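Local coordinates for cobalamin biosynthesis protein CobN (Mycobacterium tuberculosis, PDB 7C6O), which is the large, catalytic subunit of cobaltochelatase, which inserts cobalt into the corrin ring during cobalamin biosynthesis, at residues Asn560-Ser572 / Glu597-Leu609. Sequence-based numbering, arbitrary orientation.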
# COMPACT_ATOMS: atom_id res chain seq x y z
N ASN A 560 10.82 -8.98 -2.49
CA ASN A 560 10.42 -8.89 -3.89
C ASN A 560 9.32 -9.86 -4.29
O ASN A 560 8.79 -9.73 -5.40
CB ASN A 560 11.64 -9.10 -4.81
CG ASN A 560 12.33 -10.44 -4.61
OD1 ASN A 560 11.73 -11.42 -4.15
ND2 ASN A 560 13.61 -10.50 -4.96
N LEU A 561 8.96 -10.82 -3.44
CA LEU A 561 7.97 -11.82 -3.85
C LEU A 561 6.63 -11.16 -4.18
O LEU A 561 6.02 -11.46 -5.22
CB LEU A 561 7.79 -12.87 -2.75
CG LEU A 561 6.85 -14.03 -3.11
CD1 LEU A 561 7.39 -15.35 -2.58
CD2 LEU A 561 5.44 -13.79 -2.60
N GLU A 562 6.16 -10.26 -3.32
CA GLU A 562 4.88 -9.61 -3.56
C GLU A 562 4.94 -8.59 -4.69
O GLU A 562 3.93 -7.95 -4.99
CB GLU A 562 4.36 -8.95 -2.28
CG GLU A 562 5.21 -7.79 -1.76
CD GLU A 562 6.33 -8.23 -0.82
OE1 GLU A 562 6.84 -9.36 -0.97
OE2 GLU A 562 6.70 -7.44 0.08
N TRP A 563 6.10 -8.43 -5.34
CA TRP A 563 6.24 -7.52 -6.47
C TRP A 563 6.56 -8.26 -7.77
O TRP A 563 6.89 -7.61 -8.77
CB TRP A 563 7.32 -6.48 -6.17
CG TRP A 563 6.97 -5.64 -4.98
CD1 TRP A 563 7.36 -5.86 -3.69
CD2 TRP A 563 6.14 -4.48 -4.96
NE1 TRP A 563 6.83 -4.89 -2.87
CE2 TRP A 563 6.07 -4.04 -3.62
CE3 TRP A 563 5.44 -3.77 -5.94
CZ2 TRP A 563 5.34 -2.91 -3.24
CZ3 TRP A 563 4.71 -2.65 -5.56
CH2 TRP A 563 4.67 -2.24 -4.23
N LEU A 564 6.47 -9.59 -7.78
CA LEU A 564 6.70 -10.35 -8.99
C LEU A 564 5.58 -10.11 -10.00
O LEU A 564 4.46 -9.75 -9.62
CB LEU A 564 6.80 -11.84 -8.66
CG LEU A 564 8.01 -12.31 -7.84
CD1 LEU A 564 7.91 -13.80 -7.59
CD2 LEU A 564 9.31 -11.96 -8.55
N PRO A 565 5.86 -10.29 -11.29
CA PRO A 565 4.82 -10.08 -12.30
C PRO A 565 3.62 -10.99 -12.08
O PRO A 565 3.75 -12.14 -11.65
CB PRO A 565 5.53 -10.39 -13.62
CG PRO A 565 6.97 -10.13 -13.33
CD PRO A 565 7.17 -10.56 -11.90
N GLY A 566 2.45 -10.45 -12.39
CA GLY A 566 1.20 -11.16 -12.19
C GLY A 566 0.06 -10.16 -12.18
O GLY A 566 0.24 -8.99 -12.49
N LYS A 567 -1.12 -10.66 -11.81
CA LYS A 567 -2.27 -9.78 -11.73
C LYS A 567 -2.10 -8.75 -10.61
O LYS A 567 -1.33 -8.95 -9.66
CB LYS A 567 -3.55 -10.58 -11.52
CG LYS A 567 -3.83 -11.60 -12.62
CD LYS A 567 -5.20 -12.23 -12.48
CE LYS A 567 -5.37 -13.40 -13.43
NZ LYS A 567 -5.06 -13.03 -14.84
N THR A 568 -2.84 -7.64 -10.74
CA THR A 568 -2.84 -6.60 -9.71
C THR A 568 -3.15 -7.17 -8.34
O THR A 568 -2.44 -6.92 -7.36
CB THR A 568 -3.86 -5.52 -10.08
OG1 THR A 568 -5.14 -6.14 -10.26
CG2 THR A 568 -3.46 -4.83 -11.38
N LEU A 569 -4.23 -7.94 -8.25
CA LEU A 569 -4.61 -8.69 -7.06
C LEU A 569 -5.64 -9.72 -7.50
O LEU A 569 -6.05 -9.76 -8.66
CB LEU A 569 -5.13 -7.78 -5.94
CG LEU A 569 -6.51 -7.12 -6.04
CD1 LEU A 569 -6.85 -6.44 -4.72
CD2 LEU A 569 -6.57 -6.13 -7.18
N GLY A 570 -6.05 -10.57 -6.56
CA GLY A 570 -6.82 -11.74 -6.94
C GLY A 570 -5.95 -12.73 -7.70
O GLY A 570 -6.22 -13.04 -8.86
N MET A 571 -4.90 -13.22 -7.03
CA MET A 571 -3.85 -13.95 -7.72
C MET A 571 -4.38 -15.23 -8.36
O MET A 571 -5.28 -15.89 -7.83
CB MET A 571 -2.71 -14.29 -6.75
CG MET A 571 -2.27 -13.12 -5.87
SD MET A 571 -2.02 -11.57 -6.76
CE MET A 571 -0.61 -11.97 -7.78
N SER A 572 -3.81 -15.57 -9.51
CA SER A 572 -4.13 -16.78 -10.25
C SER A 572 -3.00 -17.79 -10.11
O SER A 572 -1.94 -17.50 -9.55
CB SER A 572 -4.37 -16.48 -11.73
OG SER A 572 -3.15 -16.18 -12.39
N GLU A 597 3.45 -0.17 0.61
CA GLU A 597 4.28 -1.36 0.42
C GLU A 597 3.78 -2.52 1.28
O GLU A 597 3.81 -3.67 0.85
CB GLU A 597 5.74 -1.02 0.73
CG GLU A 597 6.30 0.11 -0.14
CD GLU A 597 6.05 1.49 0.44
OE1 GLU A 597 5.15 1.64 1.30
OE2 GLU A 597 6.75 2.44 0.04
N GLY A 598 3.32 -2.23 2.50
CA GLY A 598 2.75 -3.29 3.33
C GLY A 598 1.47 -3.84 2.74
O GLY A 598 1.23 -5.05 2.79
N THR A 599 0.64 -2.97 2.17
CA THR A 599 -0.61 -3.40 1.57
C THR A 599 -0.38 -4.33 0.39
O THR A 599 -1.14 -5.28 0.18
CB THR A 599 -1.41 -2.16 1.14
OG1 THR A 599 -1.73 -1.38 2.30
CG2 THR A 599 -2.69 -2.56 0.44
N GLN A 600 0.69 -4.10 -0.38
CA GLN A 600 0.97 -4.97 -1.52
C GLN A 600 1.27 -6.39 -1.06
O GLN A 600 0.85 -7.36 -1.70
CB GLN A 600 2.14 -4.41 -2.34
CG GLN A 600 2.32 -5.07 -3.71
CD GLN A 600 1.20 -4.72 -4.69
OE1 GLN A 600 0.02 -4.87 -4.39
NE2 GLN A 600 1.58 -4.26 -5.87
N ALA A 601 1.98 -6.53 0.06
CA ALA A 601 2.21 -7.86 0.62
C ALA A 601 0.91 -8.48 1.11
O ALA A 601 0.70 -9.69 0.96
CB ALA A 601 3.24 -7.78 1.75
N LYS A 602 0.03 -7.67 1.71
CA LYS A 602 -1.26 -8.19 2.18
C LYS A 602 -2.07 -8.76 1.03
O LYS A 602 -2.75 -9.79 1.19
CB LYS A 602 -2.06 -7.08 2.86
CG LYS A 602 -1.48 -6.56 4.17
CD LYS A 602 -2.22 -5.30 4.62
CE LYS A 602 -3.64 -5.59 5.09
NZ LYS A 602 -3.67 -6.22 6.44
N ARG A 603 -2.02 -8.12 -0.14
CA ARG A 603 -2.94 -8.43 -1.23
C ARG A 603 -2.37 -9.38 -2.26
O ARG A 603 -3.14 -10.15 -2.86
CB ARG A 603 -3.38 -7.13 -1.92
CG ARG A 603 -4.07 -6.17 -0.96
CD ARG A 603 -4.53 -4.90 -1.64
NE ARG A 603 -5.24 -4.04 -0.69
CZ ARG A 603 -5.76 -2.85 -0.99
NH1 ARG A 603 -5.66 -2.36 -2.21
NH2 ARG A 603 -6.37 -2.15 -0.04
N ARG A 604 -1.06 -9.37 -2.51
CA ARG A 604 -0.48 -10.26 -3.50
C ARG A 604 0.26 -11.45 -2.88
O ARG A 604 0.70 -12.33 -3.62
CB ARG A 604 0.46 -9.48 -4.43
CG ARG A 604 -0.22 -8.30 -5.13
CD ARG A 604 0.65 -7.64 -6.18
NE ARG A 604 0.61 -8.31 -7.48
CZ ARG A 604 1.66 -8.87 -8.06
NH1 ARG A 604 2.85 -8.83 -7.47
NH2 ARG A 604 1.53 -9.46 -9.25
N ALA A 605 0.37 -11.50 -1.55
CA ALA A 605 1.04 -12.62 -0.90
C ALA A 605 0.37 -12.99 0.42
O ALA A 605 1.02 -13.51 1.33
CB ALA A 605 2.53 -12.32 -0.67
N HIS A 606 -0.94 -12.72 0.53
CA HIS A 606 -1.78 -12.99 1.71
C HIS A 606 -1.06 -12.76 3.03
O HIS A 606 -1.26 -13.52 3.99
CB HIS A 606 -2.34 -14.41 1.66
CG HIS A 606 -1.31 -15.49 1.55
ND1 HIS A 606 -0.96 -16.06 0.35
CD2 HIS A 606 -0.56 -16.11 2.49
CE1 HIS A 606 -0.03 -16.98 0.55
NE2 HIS A 606 0.23 -17.03 1.85
N ALA A 607 -0.25 -11.70 3.12
CA ALA A 607 0.58 -11.50 4.29
C ALA A 607 -0.25 -11.08 5.50
O ALA A 607 -1.25 -10.36 5.37
CB ALA A 607 1.65 -10.44 4.01
N VAL A 608 0.17 -11.55 6.67
CA VAL A 608 -0.29 -11.01 7.95
C VAL A 608 0.81 -10.07 8.43
O VAL A 608 1.88 -10.52 8.86
CB VAL A 608 -0.57 -12.11 8.97
CG1 VAL A 608 -0.92 -11.50 10.33
CG2 VAL A 608 -1.69 -13.02 8.49
N LEU A 609 0.57 -8.77 8.35
CA LEU A 609 1.55 -7.80 8.82
C LEU A 609 1.54 -7.73 10.34
O LEU A 609 0.51 -7.93 10.99
CB LEU A 609 1.27 -6.41 8.25
CG LEU A 609 1.13 -6.25 6.74
CD1 LEU A 609 0.97 -4.79 6.38
CD2 LEU A 609 2.32 -6.87 6.00
O HOH W 1 6.14 -4.75 0.01
O HOH W 2 -2.57 -5.11 -5.22
O HOH W 3 -5.02 -11.85 -4.25
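The loop that follows strand 551-555 curls, with its 561-563 3-10 turn, round the buried Arg604 at the C-terminal end of helix 595-604. Bent at chi3 (84°), Arg604 lays its guanidinium where the carbonyls of Glu562, Leu564 and Lys567 converge on its edge, with Thr568 O adding a weak bond to NE. Arg604 NH1 and NH2 grip Leu564 O end-on, at 2.8 and 3.0 Å. Arg604 NE and NH2 take Lys567 O side-on, at 3.0 and 2.9 Å. Arg604 NH1 also reaches Glu562 O at 2.8 Å, lying well above that carbonyl's plane. Arginine suits the place because its flat fan of N-H groups can satisfy several buried carbonyls at once and hold the loop's curve. Met571, whose flexible, unbranched chain folds back at chi2 and chi3, sets CE over one guanidinium face, 3.6 Å from Arg604 NH2. Beyond this grip, the aliphatic CG of Gln600 can lie on an aromatic ring, making a CH-pi contact 3.6 Å from the centroid of the Trp563 six-membered ring. Glu562 packs its aliphatic part against Ala601, whose small side chain allows close approach; a water links Glu562 OE2, Trp563 NE1 and Glu597 O, and Tyr588 OH is also hydrogen-bonded to Glu562 OE2. The contact ties the loop to the helix leading into strand 608-612 of the same mixed sheet, with helices 576-581, 305-313 and 942-947 packed around it.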